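Local coordinates for protein diaminopimelate decarboxylase (Psychromonas ingrahamii, PDB 4XG1) that probably catalyses the pyridoxal-phosphate-dependent decarboxylation of meso-diaminopimelate to L-lysine, the last step of lysine biosynthesis, working as a homodimer, at residues Q178-Y183 and L219-L224. Numbering follows the deposited sequence.
Sequences QALDVY and LILIDL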
loop_
_atom_site.group_PDB
_atom_site.type_symbol
_atom_site.label_atom_id
_atom_site.label_comp_id
_atom_site.label_asym_id
_atom_site.label_seq_id
_atom_site.Cartn_x
_atom_site.Cartn_y
_atom_site.Cartn_z
ATOM N N GLN B 178 -4.437 12.593 -31.912
ATOM C CA GLN B 178 -3.736 11.552 -32.624
ATOM C C GLN B 178 -4.562 10.303 -32.743
ATOM O O GLN B 178 -4.041 9.277 -33.148
ATOM C CB GLN B 178 -2.434 11.196 -31.926
ATOM C CG GLN B 178 -1.539 12.377 -31.623
ATOM C CD GLN B 178 -0.401 11.945 -30.756
ATOM O OE1 GLN B 178 0.162 10.868 -30.946
ATOM N NE2 GLN B 178 -0.047 12.780 -29.778
ATOM N N ALA B 179 -5.850 10.380 -32.416
ATOM C CA ALA B 179 -6.683 9.186 -32.398
ATOM C C ALA B 179 -6.640 8.459 -33.739
ATOM O O ALA B 179 -6.212 7.302 -33.824
ATOM C CB ALA B 179 -8.120 9.536 -32.017
ATOM N N LEU B 180 -7.017 9.174 -34.792
ATOM C CA LEU B 180 -7.136 8.594 -36.140
ATOM C C LEU B 180 -5.822 7.997 -36.575
ATOM O O LEU B 180 -5.774 6.906 -37.109
ATOM C CB LEU B 180 -7.563 9.666 -37.130
ATOM C CG LEU B 180 -8.899 10.343 -36.790
ATOM C CD1 LEU B 180 -9.064 11.717 -37.458
ATOM C CD2 LEU B 180 -10.039 9.418 -37.149
ATOM N N ASP B 181 -4.743 8.687 -36.279
ATOM C CA ASP B 181 -3.458 8.197 -36.674
ATOM C C ASP B 181 -3.179 6.831 -36.076
ATOM O O ASP B 181 -2.617 5.974 -36.754
ATOM C CB ASP B 181 -2.369 9.198 -36.307
ATOM C CG ASP B 181 -2.583 10.538 -36.974
ATOM O OD1 ASP B 181 -3.643 11.166 -36.712
ATOM O OD2 ASP B 181 -1.699 10.939 -37.753
ATOM N N VAL B 182 -3.518 6.620 -34.805
ATOM C CA VAL B 182 -3.160 5.353 -34.174
ATOM C C VAL B 182 -4.220 4.314 -34.514
ATOM O O VAL B 182 -3.908 3.138 -34.650
ATOM C CB VAL B 182 -2.897 5.428 -32.634
ATOM C CG1 VAL B 182 -1.769 6.396 -32.292
ATOM C CG2 VAL B 182 -4.152 5.789 -31.872
ATOM N N TYR B 183 -5.466 4.747 -34.613
ATOM C CA TYR B 183 -6.506 3.848 -35.034
ATOM C C TYR B 183 -6.160 3.302 -36.398
ATOM O O TYR B 183 -6.504 2.171 -36.726
ATOM C CB TYR B 183 -7.856 4.530 -35.051
ATOM C CG TYR B 183 -8.644 4.162 -33.845
ATOM C CD1 TYR B 183 -9.273 2.938 -33.761
ATOM C CD2 TYR B 183 -8.752 5.030 -32.749
ATOM C CE1 TYR B 183 -10.025 2.592 -32.640
ATOM C CE2 TYR B 183 -9.489 4.678 -31.621
ATOM C CZ TYR B 183 -10.116 3.460 -31.571
ATOM O OH TYR B 183 -10.877 3.111 -30.484
ATOM N N LEU B 219 -18.107 10.353 -29.666
ATOM C CA LEU B 219 -19.070 10.101 -30.750
ATOM C C LEU B 219 -18.632 10.776 -32.035
ATOM O O LEU B 219 -18.541 10.140 -33.079
ATOM C CB LEU B 219 -20.458 10.570 -30.380
ATOM C CG LEU B 219 -21.073 9.808 -29.207
ATOM C CD1 LEU B 219 -22.424 10.368 -28.815
ATOM C CD2 LEU B 219 -21.193 8.329 -29.536
ATOM N N ILE B 220 -18.274 12.047 -31.933
ATOM C CA ILE B 220 -17.646 12.760 -33.038
ATOM C C ILE B 220 -16.529 11.926 -33.613
ATOM O O ILE B 220 -16.435 11.757 -34.847
ATOM C CB ILE B 220 -17.099 14.134 -32.576
ATOM C CG1 ILE B 220 -18.246 15.100 -32.364
ATOM C CG2 ILE B 220 -16.101 14.715 -33.569
ATOM C CD1 ILE B 220 -17.881 16.276 -31.470
ATOM N N LEU B 221 -15.656 11.426 -32.748
ATOM C CA LEU B 221 -14.505 10.630 -33.222
ATOM C C LEU B 221 -14.950 9.333 -33.896
ATOM O O LEU B 221 -14.303 8.868 -34.839
ATOM C CB LEU B 221 -13.552 10.279 -32.064
ATOM C CG LEU B 221 -12.495 9.200 -32.342
ATOM C CD1 LEU B 221 -11.536 9.644 -33.432
ATOM C CD2 LEU B 221 -11.691 8.845 -31.094
ATOM N N ILE B 222 -15.998 8.713 -33.354
ATOM C CA ILE B 222 -16.470 7.467 -33.915
ATOM C C ILE B 222 -16.915 7.688 -35.349
ATOM O O ILE B 222 -16.480 6.970 -36.272
ATOM C CB ILE B 222 -17.635 6.909 -33.106
ATOM C CG1 ILE B 222 -17.081 6.217 -31.854
ATOM C CG2 ILE B 222 -18.449 5.945 -33.967
ATOM C CD1 ILE B 222 -18.124 5.941 -30.799
ATOM N N ASP B 223 -17.726 8.730 -35.519
ATOM C CA ASP B 223 -18.203 9.150 -36.831
ATOM C C ASP B 223 -17.056 9.421 -37.793
ATOM O O ASP B 223 -17.023 8.872 -38.894
ATOM C CB ASP B 223 -19.122 10.350 -36.685
ATOM C CG ASP B 223 -20.412 9.991 -35.952
ATOM O OD1 ASP B 223 -20.681 8.777 -35.771
ATOM O OD2 ASP B 223 -21.155 10.903 -35.550
ATOM N N LEU B 224 -16.073 10.197 -37.358
ATOM C CA LEU B 224 -14.893 10.406 -38.197
ATOM C C LEU B 224 -14.245 9.103 -38.591
ATOM O O LEU B 224 -13.642 9.013 -39.656
ATOM C CB LEU B 224 -13.894 11.350 -37.522
ATOM C CG LEU B 224 -14.442 12.781 -37.462
ATOM C CD1 LEU B 224 -13.605 13.625 -36.514
ATOM C CD2 LEU B 224 -14.490 13.429 -38.844
#
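A179 and L221 mark the nearest backbone approach, their CA atoms 8.0 Å apart, where helical segments 179-183 and 219-224 run with axes 11.2 Å apart at closest and a crossing angle of -48°. That spacing is bridged by leucine branches and the A179 methyl, and the side chains meet through carbon alone. L221 carries most of the contact: with CG anti to its backbone N (chi1 167°), it presents both methyls to the other helix. A179 CB sits against this fork, 3.7 Å from L221 CD1 and 3.8 Å from L221 CD2, so it faces the pair rather than a single branch. L180 leaves its helix beside the gap rather than across it, and its branch ending in CD2 turns in to within 4.0 Å of L221 CD1, the two leucines passing alongside one another, pointing opposite ways. L180 CD2 also lies 4.3 Å from L224 CB, on the more exposed side. The interface is modest, 188 Å² in all. These two successive outer helices of the TIM barrel, 179-188 and 209-227, lie away from the cofactor and substrate sites; inward, A179 and L221 both rest on I151 of strand 145-152, while Y183 packs on strand 192-198 and, with L180, touches L225 farther along helix 209-227.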